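Local coordinates for trypsin-resistant surface T6 protein (Streptococcus pyogenes serotype M6, PDB 4P0D) that serves as the backbone pilin of the streptococcal pilus, a three-domain surface subunit that probably polymerises into the shaft of the fibre, at residues S146-T151 and E179-T184; K190-S195 and A280-S285; N14-P19 and D105-N110; L209-K214 and P257-K262; T231-A236 and D250-I255. The protein carries 1 engineered substitution. One frame throughout, in Å; residues are numbered along the deposited sequence. Where two conformers were deposited one is given.

Contacts 2 and 4 are the buried ones, contact 4 on one face only: each is an antiparallel strand pair, one in either layer of the second domain's sandwich, and the layers touch where Val194 meets Ile259. Contact 2 is buried throughout and aromatic on both faces, whereas contact 4 is apolar on one face and polar and hydrated on the other. Contacts 1, 3 and 5 are partly buried and involve loops. Contact 3 lies in the first domain and relies on a phenol and charges. Contact 1 stands between contacts 3 and 2, with serines, prolines and waters at the domain junction, and touches both. Contact 5 closes one end of the sandwich by van der Waals packing and touches contacts 1, 2 and 4.

Contact 1: S146-T151 and E179-T184; sequences SLPSIT and ELPSYT
Ser146 and Ser182 meet where the two segments, running nearly opposite ways, begin to part. OG of Ser146, set between its own backbone N and carbonyl carbon (chi1 60°), points across the gap and accepts a 2.8 Å hydrogen bond from Ser182 N. Next to it the two proline rings pack, CG of Pro148 lying 3.9 Å from CB of Pro181, so an apolar patch sits beside the serine bond. Beyond the prolines, Ser149 and Glu179 put their side chains on the same face. Glu179 sets CG beside its backbone N and then extends, bringing OE1 to OG of Ser149, although the modelled separation is too short to be trusted in detail. A water bridges the carbonyl oxygens of Leu147 and Leu180, where the backbones no longer bond directly. Ser149 and Glu179 thus form a loose antiparallel hydrogen-bonded pair, its bond from Ser149 N to Glu179 O weak, at the splayed end of strands 139-155 and 171-179, where the Ig-like first domain of this modular pilin gives way to the second.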
# COMPACT_ATOMS: atom_id res chain seq x y z
N SER A 146 -18.84 8.99 3.67
CA SER A 146 -18.32 7.66 3.35
C SER A 146 -16.88 7.54 3.84
O SER A 146 -16.16 8.53 3.97
CB SER A 146 -18.43 7.41 1.83
OG SER A 146 -17.70 8.37 1.08
N LEU A 147 -16.46 6.32 4.15
CA LEU A 147 -15.12 6.08 4.69
C LEU A 147 -14.44 5.09 3.76
O LEU A 147 -14.74 3.91 3.79
CB LEU A 147 -15.19 5.53 6.13
CG LEU A 147 -13.87 5.12 6.81
CD1 LEU A 147 -12.94 6.31 6.94
CD2 LEU A 147 -14.14 4.50 8.18
N PRO A 148 -13.53 5.58 2.90
CA PRO A 148 -12.81 4.65 2.05
C PRO A 148 -11.84 3.77 2.83
O PRO A 148 -11.54 4.04 4.01
CB PRO A 148 -12.05 5.58 1.11
CG PRO A 148 -12.87 6.83 1.07
CD PRO A 148 -13.31 6.98 2.49
N SER A 149 -11.35 2.73 2.18
CA SER A 149 -10.32 1.88 2.78
C SER A 149 -9.53 1.22 1.68
O SER A 149 -9.96 1.18 0.53
CB SER A 149 -10.93 0.78 3.64
OG SER A 149 -11.71 -0.09 2.84
N ILE A 150 -8.35 0.73 2.04
CA ILE A 150 -7.54 -0.07 1.15
C ILE A 150 -6.94 -1.20 1.97
O ILE A 150 -6.48 -0.96 3.08
CB ILE A 150 -6.43 0.76 0.48
CG1 ILE A 150 -5.65 -0.08 -0.52
CG2 ILE A 150 -5.47 1.35 1.51
CD1 ILE A 150 -4.59 0.72 -1.24
N THR A 151 -6.97 -2.41 1.41
CA THR A 151 -6.45 -3.61 2.07
C THR A 151 -5.52 -4.33 1.10
O THR A 151 -5.91 -4.59 -0.04
CB THR A 151 -7.59 -4.57 2.46
OG1 THR A 151 -8.54 -3.88 3.26
CG2 THR A 151 -7.09 -5.78 3.26
N GLU A 179 -12.54 0.22 -0.67
CA GLU A 179 -13.89 0.78 -0.59
C GLU A 179 -13.82 2.20 -1.13
O GLU A 179 -12.95 2.96 -0.74
CB GLU A 179 -14.43 0.75 0.84
CG GLU A 179 -14.56 -0.67 1.37
CD GLU A 179 -14.86 -0.77 2.85
OE1 GLU A 179 -13.98 -0.43 3.69
OE2 GLU A 179 -15.97 -1.22 3.16
N LEU A 180 -14.72 2.53 -2.04
CA LEU A 180 -14.71 3.82 -2.70
C LEU A 180 -15.30 4.93 -1.85
O LEU A 180 -16.21 4.69 -1.06
CB LEU A 180 -15.50 3.75 -4.00
CG LEU A 180 -14.94 2.85 -5.10
CD1 LEU A 180 -15.97 2.61 -6.17
CD2 LEU A 180 -13.69 3.48 -5.70
N PRO A 181 -14.84 6.17 -2.06
CA PRO A 181 -15.62 7.29 -1.54
C PRO A 181 -16.95 7.35 -2.29
O PRO A 181 -17.07 6.75 -3.37
CB PRO A 181 -14.77 8.50 -1.90
CG PRO A 181 -14.02 8.09 -3.12
CD PRO A 181 -13.74 6.62 -2.93
N SER A 182 -17.92 8.03 -1.71
CA SER A 182 -19.17 8.30 -2.37
C SER A 182 -19.18 9.79 -2.71
O SER A 182 -19.18 10.62 -1.81
CB SER A 182 -20.32 7.93 -1.44
OG SER A 182 -21.57 8.07 -2.09
N TYR A 183 -19.15 10.12 -4.00
CA TYR A 183 -19.19 11.53 -4.45
C TYR A 183 -20.53 11.81 -5.10
O TYR A 183 -21.06 10.96 -5.81
CB TYR A 183 -18.12 11.81 -5.51
CG TYR A 183 -16.70 11.58 -5.12
CD1 TYR A 183 -16.18 12.12 -3.95
CD2 TYR A 183 -15.84 10.86 -5.95
CE1 TYR A 183 -14.86 11.95 -3.60
CE2 TYR A 183 -14.50 10.67 -5.61
CZ TYR A 183 -14.03 11.23 -4.42
OH TYR A 183 -12.73 11.06 -4.07
N THR A 184 -21.10 12.98 -4.86
CA THR A 184 -22.27 13.43 -5.60
C THR A 184 -21.85 13.70 -7.05
O THR A 184 -20.69 14.00 -7.34
CB THR A 184 -22.92 14.71 -5.01
OG1 THR A 184 -22.03 15.83 -5.12
CG2 THR A 184 -23.31 14.48 -3.56
O HOH W 1 -19.36 10.51 0.91
O HOH W 2 -14.79 1.95 5.36
O HOH W 3 -16.75 3.30 1.57

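Contact 2: K190-S195 and A280-S285; sequences KTVYVS and AEFFYS
Val194 faces Phe282 and Tyr193 faces Phe283 in an antiparallel pair of strands, central to one layer of the Ig-like sandwich of the second domain. The segment axes come within 4.7 Å, at 164° between their directions. Main-chain hydrogen bonds tie the strands at two hydrogen-bonded pairs. Tyr193 and Phe283 exchange N-H and C=O in both directions, the bond from Phe283 N to Tyr193 O being 2.8 Å long and nearly straight; Ser195 and Glu281 do the same. Between these pairs, CA-H groups add weaker contacts, as from Val194 CA to Glu281 O at 3.4 Å. Apolar packing differs by face. On the valine face, Phe282, its CG anti to the backbone N (chi1 179°), swings its ring toward the neighbouring strand: CE1 meets CG1 of Val192 edge-on at 3.7 Å, and CD1 lies 3.8 Å from CG2 of Val194. Ile150 also packs on this phenylalanine. On the other face, the Tyr193 and Phe283 side chains run side by side with ring planes at 83°, touching through their CD1 atoms at 3.9 Å. Polar ends have partners outside the two strands: Tyr193 OH bonds to Asn296 O, and Glu281 forms a salt bridge with Lys300. Ser195 OG, whose main polar partner is Asn244, lies at the edge of the Phe283 ring, 3.6 Å from CE1.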
# COMPACT_ATOMS: atom_id res chain seq x y z
N LYS A 190 -13.19 14.25 -8.05
CA LYS A 190 -13.56 12.85 -7.88
C LYS A 190 -12.33 11.95 -7.95
O LYS A 190 -12.38 10.89 -8.55
CB LYS A 190 -14.59 12.43 -8.92
CG LYS A 190 -15.88 13.22 -8.89
CD LYS A 190 -16.82 12.79 -9.99
CE LYS A 190 -18.25 13.11 -9.59
NZ LYS A 190 -19.30 12.65 -10.53
N THR A 191 -11.25 12.37 -7.30
CA THR A 191 -10.01 11.63 -7.34
C THR A 191 -10.23 10.19 -6.82
O THR A 191 -10.85 9.98 -5.76
CB THR A 191 -8.89 12.33 -6.55
OG1 THR A 191 -8.55 13.58 -7.15
CG2 THR A 191 -7.65 11.47 -6.48
N VAL A 192 -9.76 9.23 -7.61
CA VAL A 192 -9.73 7.80 -7.26
C VAL A 192 -8.40 7.28 -7.78
O VAL A 192 -8.31 6.94 -8.95
CB VAL A 192 -10.84 6.99 -7.99
CG1 VAL A 192 -10.81 5.52 -7.55
CG2 VAL A 192 -12.21 7.56 -7.77
N TYR A 193 -7.37 7.24 -6.94
CA TYR A 193 -6.00 7.08 -7.41
C TYR A 193 -5.21 6.08 -6.55
O TYR A 193 -5.08 6.28 -5.34
CB TYR A 193 -5.32 8.45 -7.36
CG TYR A 193 -3.99 8.60 -8.04
CD1 TYR A 193 -2.84 8.01 -7.53
CD2 TYR A 193 -3.85 9.44 -9.15
CE1 TYR A 193 -1.61 8.20 -8.12
CE2 TYR A 193 -2.63 9.61 -9.77
CZ TYR A 193 -1.51 9.00 -9.24
OH TYR A 193 -0.30 9.19 -9.83
N VAL A 194 -4.67 5.04 -7.18
CA VAL A 194 -3.98 3.95 -6.45
C VAL A 194 -2.48 3.89 -6.78
O VAL A 194 -2.07 4.06 -7.94
CB VAL A 194 -4.70 2.59 -6.69
CG1 VAL A 194 -3.97 1.44 -5.98
CG2 VAL A 194 -6.15 2.68 -6.23
N SER A 195 -1.66 3.73 -5.73
CA SER A 195 -0.21 3.62 -5.88
C SER A 195 0.36 2.49 -5.04
O SER A 195 -0.20 2.12 -4.00
CB SER A 195 0.49 4.93 -5.47
OG SER A 195 -0.19 6.08 -5.94
N ALA A 280 1.04 0.44 -0.21
CA ALA A 280 -0.06 0.71 -1.11
C ALA A 280 -0.83 1.90 -0.61
O ALA A 280 -1.11 1.99 0.58
CB ALA A 280 -0.95 -0.49 -1.21
N GLU A 281 -1.17 2.82 -1.51
CA GLU A 281 -1.85 4.06 -1.14
C GLU A 281 -3.06 4.27 -2.01
O GLU A 281 -2.99 4.07 -3.22
CB GLU A 281 -0.91 5.23 -1.29
CG GLU A 281 0.17 5.27 -0.24
CD GLU A 281 1.11 6.45 -0.37
OE1 GLU A 281 0.93 7.42 0.38
OE2 GLU A 281 2.04 6.40 -1.21
N PHE A 282 -4.18 4.65 -1.38
CA PHE A 282 -5.41 4.99 -2.07
C PHE A 282 -5.77 6.44 -1.76
O PHE A 282 -6.15 6.77 -0.63
CB PHE A 282 -6.54 4.04 -1.67
CG PHE A 282 -7.87 4.33 -2.32
CD1 PHE A 282 -7.96 4.85 -3.62
CD2 PHE A 282 -9.04 4.05 -1.65
CE1 PHE A 282 -9.19 5.10 -4.20
CE2 PHE A 282 -10.27 4.29 -2.24
CZ PHE A 282 -10.35 4.82 -3.51
N PHE A 283 -5.62 7.29 -2.79
CA PHE A 283 -5.88 8.73 -2.68
C PHE A 283 -7.26 9.03 -3.20
O PHE A 283 -7.63 8.56 -4.27
CB PHE A 283 -4.91 9.55 -3.51
CG PHE A 283 -3.49 9.37 -3.11
CD1 PHE A 283 -2.73 8.36 -3.68
CD2 PHE A 283 -2.91 10.19 -2.15
CE1 PHE A 283 -1.42 8.18 -3.31
CE2 PHE A 283 -1.59 10.01 -1.78
CZ PHE A 283 -0.84 9.01 -2.36
N TYR A 284 -7.99 9.86 -2.45
CA TYR A 284 -9.33 10.30 -2.84
C TYR A 284 -9.53 11.73 -2.30
O TYR A 284 -8.65 12.26 -1.60
CB TYR A 284 -10.41 9.34 -2.31
CG TYR A 284 -10.32 9.15 -0.81
CD1 TYR A 284 -9.48 8.18 -0.26
CD2 TYR A 284 -11.03 9.97 0.07
CE1 TYR A 284 -9.37 8.03 1.12
CE2 TYR A 284 -10.91 9.83 1.45
CZ TYR A 284 -10.09 8.86 1.97
OH TYR A 284 -9.96 8.70 3.34
N SER A 285 -10.66 12.36 -2.64
CA SER A 285 -10.95 13.70 -2.13
C SER A 285 -11.80 13.65 -0.86
O SER A 285 -12.81 12.98 -0.82
CB SER A 285 -11.67 14.58 -3.14
OG SER A 285 -11.95 15.85 -2.52

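Contact 3: N14-P19 and D105-N110; sequences NIEGGP and DGRTYN
Tyr109 OH donates a 2.6 Å hydrogen bond to Glu16 O, arriving in the carbonyl plane on a lone pair, with the acceptor at the ring's edge. CG of Pro19 packs 3.9 Å from CE2 of the same ring. Beside the phenol, the Glu16 carboxylate stacks over one face of the Arg107 guanidinium, their planes 29° apart. OE1 of Glu16 is 3.5 Å from NH1 of Arg107, a salt bridge of charges alone, for no N-H points at that oxygen. The guanidinium is set by Asp105: OD2 of Asp105 lies in its plane, forms a salt bridge with NE of Arg107 at 2.8 Å and accepts more loosely from NH2. OD1 of Asp105 accepts from Arg107 N at 3.0 Å, closing an Asx turn, while NH1 of the arginine bonds to Ser145. Asp105 therefore fixes the plane of the arginine, and Glu16 probably adds electrostatic attraction from above it; the directional grip between the loop 14-19 and the start of strand 108-116 in this Ig-like first domain lies with the tyrosine hydroxyl.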
# COMPACT_ATOMS: atom_id res chain seq x y z
N ASN A 14 -25.12 13.24 13.13
CA ASN A 14 -24.32 12.19 12.50
C ASN A 14 -22.95 12.67 12.04
O ASN A 14 -22.45 12.26 10.99
CB ASN A 14 -25.06 11.51 11.33
CG ASN A 14 -24.48 10.14 10.99
OD1 ASN A 14 -24.11 9.39 11.90
ND2 ASN A 14 -24.38 9.81 9.70
N ILE A 15 -22.32 13.51 12.86
CA ILE A 15 -21.00 14.02 12.56
C ILE A 15 -19.96 13.07 13.16
O ILE A 15 -19.82 12.96 14.38
CB ILE A 15 -20.80 15.44 13.11
CG1 ILE A 15 -21.88 16.37 12.56
CG2 ILE A 15 -19.42 15.98 12.73
CD1 ILE A 15 -21.72 17.83 12.92
N GLU A 16 -19.24 12.38 12.28
CA GLU A 16 -18.23 11.42 12.68
C GLU A 16 -16.86 11.91 12.25
O GLU A 16 -16.72 12.62 11.26
CB GLU A 16 -18.52 10.07 12.01
CG GLU A 16 -19.74 9.33 12.54
CD GLU A 16 -20.16 8.20 11.59
OE1 GLU A 16 -20.65 8.46 10.47
OE2 GLU A 16 -19.99 7.05 11.98
N GLY A 17 -15.84 11.54 13.00
CA GLY A 17 -14.49 11.81 12.59
C GLY A 17 -13.99 13.19 12.88
O GLY A 17 -12.89 13.51 12.49
N GLY A 18 -14.77 13.99 13.61
CA GLY A 18 -14.34 15.32 14.03
C GLY A 18 -13.92 16.30 12.94
O GLY A 18 -12.81 16.85 12.99
N PRO A 19 -14.81 16.56 11.97
CA PRO A 19 -14.47 17.51 10.92
C PRO A 19 -14.63 18.96 11.37
O PRO A 19 -15.16 19.23 12.44
CB PRO A 19 -15.49 17.19 9.84
CG PRO A 19 -16.70 16.80 10.62
CD PRO A 19 -16.17 16.03 11.80
N ASP A 105 -10.54 10.90 10.68
CA ASP A 105 -10.63 9.50 10.28
C ASP A 105 -10.62 9.27 8.76
O ASP A 105 -10.78 8.14 8.31
CB ASP A 105 -11.87 8.87 10.90
CG ASP A 105 -13.16 9.41 10.33
OD1 ASP A 105 -13.14 10.29 9.45
OD2 ASP A 105 -14.21 8.93 10.76
N GLY A 106 -10.47 10.33 7.97
CA GLY A 106 -10.39 10.19 6.52
C GLY A 106 -11.73 10.19 5.79
O GLY A 106 -11.77 10.01 4.57
N ARG A 107 -12.83 10.39 6.49
CA ARG A 107 -14.10 10.36 5.81
C ARG A 107 -14.35 11.61 4.99
O ARG A 107 -13.75 12.67 5.21
CB ARG A 107 -15.27 10.05 6.76
CG ARG A 107 -15.73 11.16 7.67
CD ARG A 107 -16.85 10.64 8.58
NE ARG A 107 -16.50 9.37 9.17
CZ ARG A 107 -17.08 8.19 8.95
NH1 ARG A 107 -18.13 8.01 8.13
NH2 ARG A 107 -16.57 7.14 9.57
N THR A 108 -15.24 11.46 4.03
CA THR A 108 -15.61 12.54 3.12
C THR A 108 -17.12 12.69 3.15
O THR A 108 -17.85 11.69 3.16
CB THR A 108 -15.09 12.31 1.68
OG1 THR A 108 -15.48 13.40 0.85
CG2 THR A 108 -15.61 11.03 1.08
N TYR A 109 -17.58 13.94 3.16
CA TYR A 109 -18.97 14.31 3.42
C TYR A 109 -19.61 14.94 2.19
O TYR A 109 -18.93 15.62 1.43
CB TYR A 109 -19.02 15.36 4.54
CG TYR A 109 -18.94 14.82 5.95
CD1 TYR A 109 -20.09 14.50 6.65
CD2 TYR A 109 -17.71 14.68 6.60
CE1 TYR A 109 -20.03 14.03 7.96
CE2 TYR A 109 -17.65 14.19 7.91
CZ TYR A 109 -18.80 13.88 8.58
OH TYR A 109 -18.75 13.42 9.90
N ASN A 110 -20.91 14.72 2.02
CA ASN A 110 -21.69 15.49 1.07
C ASN A 110 -21.95 16.88 1.66
O ASN A 110 -21.93 17.05 2.89
CB ASN A 110 -23.03 14.84 0.76
CG ASN A 110 -22.92 13.47 0.09
OD1 ASN A 110 -21.88 13.08 -0.46
ND2 ASN A 110 -24.01 12.74 0.14

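Contact 4: L209-K214 and P257-K262; sequences LTVEWK and PNISYK
Ile259 packs against Leu209 and Val211 on the inner face of an antiparallel strand pair in the second, Cna-B-like domain. Its CB lies 4.1 Å from Thr210 O. From there the branches part: CG2, anti to the backbone N, reaches CD1 of Leu209 at 3.6 Å, while CG1 (chi1 -56°) lies more distantly beside CG2 of Val211. The tip, CD1 of Ile259, touches CG1 of Val194 at 3.9 Å in the facing layer of the sandwich, and Leu245 and Phe247 pack round the same side chain. Four main-chain bonds fix this register, two between Thr210 and Ser260 and two between Glu212 and Asn258; Asn258 N to Glu212 O is 2.7 Å. The outer face is polar. There the side chains of Glu212 and Asn258 lie alongside, and in one of two modelled positions of the glutamate ND2 of Asn258 donates to OE1 of Glu212 at 2.6 Å, almost straight, on the syn side but tilted 32° from the carboxylate plane. A water bonds to Thr210 OG1 and donates to Asn258 O. Apolar side chains on one side and hydrated polar groups on the other imply a strand pair with one face in the core and the other turned toward solvent.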
# COMPACT_ATOMS: atom_id res chain seq x y z
N LEU A 209 0.61 -6.66 -13.81
CA LEU A 209 -0.51 -5.90 -13.23
C LEU A 209 -1.82 -6.29 -13.88
O LEU A 209 -1.96 -6.26 -15.10
CB LEU A 209 -0.27 -4.38 -13.39
CG LEU A 209 -1.27 -3.40 -12.78
CD1 LEU A 209 -1.27 -3.48 -11.25
CD2 LEU A 209 -0.96 -1.97 -13.23
N THR A 210 -2.79 -6.67 -13.06
CA THR A 210 -4.10 -7.00 -13.57
C THR A 210 -5.15 -6.25 -12.78
O THR A 210 -4.94 -5.85 -11.64
CB THR A 210 -4.37 -8.52 -13.50
OG1 THR A 210 -4.62 -8.89 -12.14
CG2 THR A 210 -3.20 -9.31 -14.02
N VAL A 211 -6.28 -6.05 -13.41
CA VAL A 211 -7.38 -5.35 -12.80
C VAL A 211 -8.64 -6.14 -13.14
O VAL A 211 -8.86 -6.46 -14.31
CB VAL A 211 -7.49 -3.90 -13.36
CG1 VAL A 211 -8.76 -3.23 -12.90
CG2 VAL A 211 -6.29 -3.06 -12.96
N GLU A 212 -9.42 -6.52 -12.13
CA GLU A 212 -10.73 -7.12 -12.32
C GLU A 212 -11.76 -6.09 -11.86
O GLU A 212 -11.55 -5.39 -10.88
CB GLU A 212 -10.88 -8.44 -11.54
CG GLU A 212 -12.30 -9.02 -11.44
CD GLU A 212 -13.02 -8.69 -10.12
OE1 GLU A 212 -12.45 -9.06 -9.06
OE2 GLU A 212 -14.13 -8.08 -10.14
N TRP A 213 -12.85 -5.99 -12.60
CA TRP A 213 -13.94 -5.07 -12.27
C TRP A 213 -15.23 -5.71 -12.79
O TRP A 213 -15.29 -6.18 -13.93
CB TRP A 213 -13.70 -3.72 -12.92
CG TRP A 213 -14.82 -2.72 -12.72
CD1 TRP A 213 -15.15 -2.06 -11.58
CD2 TRP A 213 -15.74 -2.28 -13.71
NE1 TRP A 213 -16.23 -1.24 -11.79
CE2 TRP A 213 -16.60 -1.34 -13.11
CE3 TRP A 213 -15.90 -2.56 -15.06
CZ2 TRP A 213 -17.62 -0.71 -13.81
CZ3 TRP A 213 -16.91 -1.94 -15.75
CH2 TRP A 213 -17.76 -1.02 -15.13
N LYS A 214 -16.24 -5.74 -11.93
CA LYS A 214 -17.51 -6.42 -12.22
C LYS A 214 -17.33 -7.88 -12.66
O LYS A 214 -18.07 -8.36 -13.50
CB LYS A 214 -18.30 -5.64 -13.29
CG LYS A 214 -18.80 -4.29 -12.79
CD LYS A 214 -20.07 -3.85 -13.51
CE LYS A 214 -19.89 -3.86 -15.02
NZ LYS A 214 -20.82 -2.90 -15.67
N PRO A 257 -12.81 -1.88 -8.35
CA PRO A 257 -11.96 -2.83 -9.05
C PRO A 257 -11.05 -3.55 -8.06
O PRO A 257 -10.84 -3.06 -6.95
CB PRO A 257 -11.14 -1.94 -9.97
CG PRO A 257 -11.03 -0.66 -9.21
CD PRO A 257 -12.34 -0.50 -8.50
N ASN A 258 -10.56 -4.73 -8.44
CA ASN A 258 -9.63 -5.51 -7.64
C ASN A 258 -8.32 -5.59 -8.44
O ASN A 258 -8.33 -5.90 -9.63
CB ASN A 258 -10.23 -6.90 -7.37
CG ASN A 258 -11.48 -6.83 -6.49
OD1 ASN A 258 -11.53 -6.09 -5.50
ND2 ASN A 258 -12.52 -7.56 -6.88
N ILE A 259 -7.21 -5.22 -7.79
CA ILE A 259 -5.93 -5.06 -8.46
C ILE A 259 -4.99 -6.18 -7.99
O ILE A 259 -4.90 -6.43 -6.79
CB ILE A 259 -5.32 -3.67 -8.15
CG1 ILE A 259 -6.29 -2.54 -8.53
CG2 ILE A 259 -3.97 -3.47 -8.84
CD1 ILE A 259 -5.71 -1.17 -8.32
N SER A 260 -4.28 -6.81 -8.92
CA SER A 260 -3.27 -7.79 -8.57
C SER A 260 -1.96 -7.49 -9.28
O SER A 260 -1.94 -6.87 -10.35
CB SER A 260 -3.77 -9.19 -8.90
OG SER A 260 -4.84 -9.45 -8.04
N TYR A 261 -0.86 -7.89 -8.66
CA TYR A 261 0.46 -7.74 -9.27
C TYR A 261 1.49 -8.60 -8.55
O TYR A 261 1.25 -9.11 -7.46
CB TYR A 261 0.90 -6.28 -9.29
CG TYR A 261 0.65 -5.52 -8.01
CD1 TYR A 261 -0.60 -4.96 -7.74
CD2 TYR A 261 1.67 -5.35 -7.08
CE1 TYR A 261 -0.83 -4.26 -6.56
CE2 TYR A 261 1.45 -4.65 -5.90
CZ TYR A 261 0.22 -4.10 -5.65
OH TYR A 261 0.03 -3.40 -4.47
N LYS A 262 2.64 -8.77 -9.19
CA LYS A 262 3.66 -9.65 -8.66
C LYS A 262 4.97 -8.94 -8.53
O LYS A 262 5.24 -7.99 -9.25
CB LYS A 262 3.85 -10.81 -9.61
CG LYS A 262 2.70 -11.78 -9.63
CD LYS A 262 3.03 -12.82 -10.69
CE LYS A 262 2.00 -13.91 -10.79
NZ LYS A 262 2.50 -14.82 -11.88
O HOH W 4 -6.83 -8.37 -10.35

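Contact 5: T231-A236 and D250-I255; sequences TKIGIA and DSLESI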
# COMPACT_ATOMS: atom_id res chain seq x y z
N THR A 231 -14.93 -0.03 -22.31
CA THR A 231 -14.92 1.15 -21.47
C THR A 231 -13.55 1.30 -20.85
O THR A 231 -12.99 0.34 -20.32
CB THR A 231 -15.95 1.02 -20.34
OG1 THR A 231 -17.25 0.90 -20.91
CG2 THR A 231 -15.92 2.22 -19.40
N LYS A 232 -13.02 2.50 -20.89
CA LYS A 232 -11.79 2.80 -20.17
C LYS A 232 -12.13 3.18 -18.72
O LYS A 232 -12.75 4.22 -18.47
CB LYS A 232 -11.07 3.95 -20.85
CG LYS A 232 -9.70 4.23 -20.29
CD LYS A 232 -9.25 5.65 -20.58
CE LYS A 232 -8.49 5.75 -21.87
NZ LYS A 232 -7.96 7.14 -22.03
N ILE A 233 -11.74 2.35 -17.76
CA ILE A 233 -12.06 2.64 -16.36
C ILE A 233 -10.90 3.29 -15.61
O ILE A 233 -11.05 3.70 -14.46
CB ILE A 233 -12.54 1.40 -15.57
CG1 ILE A 233 -11.44 0.33 -15.48
CG2 ILE A 233 -13.80 0.84 -16.21
CD1 ILE A 233 -11.74 -0.77 -14.49
N GLY A 234 -9.74 3.35 -16.24
CA GLY A 234 -8.59 3.96 -15.63
C GLY A 234 -7.38 3.89 -16.53
O GLY A 234 -7.46 3.43 -17.67
N ILE A 235 -6.25 4.35 -16.00
CA ILE A 235 -4.98 4.34 -16.71
C ILE A 235 -3.89 4.07 -15.68
O ILE A 235 -3.88 4.66 -14.58
CB ILE A 235 -4.67 5.69 -17.39
CG1 ILE A 235 -5.82 6.13 -18.30
CG2 ILE A 235 -3.40 5.59 -18.23
CD1 ILE A 235 -5.53 7.45 -18.97
N ALA A 236 -2.98 3.17 -16.05
CA ALA A 236 -1.89 2.74 -15.21
C ALA A 236 -0.57 3.15 -15.82
O ALA A 236 -0.44 3.19 -17.06
CB ALA A 236 -1.94 1.23 -15.08
N ASP A 250 -16.73 7.94 -12.37
CA ASP A 250 -18.04 7.73 -12.97
C ASP A 250 -18.12 6.37 -13.69
O ASP A 250 -19.16 5.69 -13.60
CB ASP A 250 -18.43 8.90 -13.89
CG ASP A 250 -18.70 10.19 -13.11
OD1 ASP A 250 -19.05 10.12 -11.92
OD2 ASP A 250 -18.59 11.28 -13.70
N SER A 251 -17.03 5.95 -14.34
CA SER A 251 -17.00 4.68 -15.09
C SER A 251 -17.07 3.43 -14.21
O SER A 251 -17.30 2.33 -14.71
CB SER A 251 -15.73 4.60 -15.95
OG SER A 251 -14.61 4.22 -15.17
N LEU A 252 -16.83 3.58 -12.91
CA LEU A 252 -16.82 2.44 -11.98
C LEU A 252 -18.21 1.96 -11.57
O LEU A 252 -18.35 0.83 -11.08
CB LEU A 252 -15.97 2.74 -10.75
CG LEU A 252 -14.50 3.09 -10.99
CD1 LEU A 252 -13.77 3.25 -9.66
CD2 LEU A 252 -13.80 2.05 -11.85
N GLU A 253 -19.24 2.79 -11.78
CA GLU A 253 -20.61 2.42 -11.41
C GLU A 253 -20.69 1.97 -9.94
O GLU A 253 -21.36 1.00 -9.62
CB GLU A 253 -21.15 1.30 -12.34
CG GLU A 253 -21.23 1.66 -13.80
CD GLU A 253 -21.40 0.47 -14.72
OE1 GLU A 253 -21.78 -0.65 -14.29
OE2 GLU A 253 -21.14 0.67 -15.92
N SER A 254 -19.96 2.66 -9.08
CA SER A 254 -19.91 2.35 -7.64
C SER A 254 -19.48 0.92 -7.28
O SER A 254 -19.81 0.41 -6.21
CB SER A 254 -21.26 2.67 -6.98
OG SER A 254 -21.74 3.94 -7.40
N ILE A 255 -18.74 0.26 -8.17
CA ILE A 255 -18.20 -1.08 -7.91
C ILE A 255 -16.68 -0.96 -7.92
O ILE A 255 -16.11 -0.42 -8.87
CB ILE A 255 -18.71 -2.08 -8.98
CG1 ILE A 255 -20.20 -2.36 -8.76
CG2 ILE A 255 -17.94 -3.40 -8.95
CD1 ILE A 255 -20.91 -2.90 -9.99
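Leu252, whose CD2 packs 4.0 Å from CB of Ile233, has a carbonyl oxygen gripped by two donors: Ile255 N at 3.0 Å, and NE1 of Trp213, also at 3.0 Å from Leu252 O. The leucine CG lies beside its backbone N (chi1 -59°), which turns the branched end toward the isoleucine. Ser251 comes at Ile233 from the neighbouring position in the loop. Its OG stands 3.2 Å from Ile233 CA, a contact of hydroxyl with carbon that is less certain because the serine has two modelled positions; the polar partner of that OG is Ile248 O. Thr231 adds a looser touch, its CG2 lying 4.2 Å from Ser251 CB, subject to the same doubt. Leu252 to Ile255 form a type I' beta turn, closed by the bond from Ile255 N, in the loop that carries the chain from strand 242-247 to strand 258-265, a connection from one layer of the Ig-like sandwich to the other. Strand 231-238, beside strand 242-247 in one layer, presents Ile233 to this loop, and the isoleucine also packs on Trp213 and Val226. Salt bridges join Asp250 to Lys190 and Glu253 to Lys214.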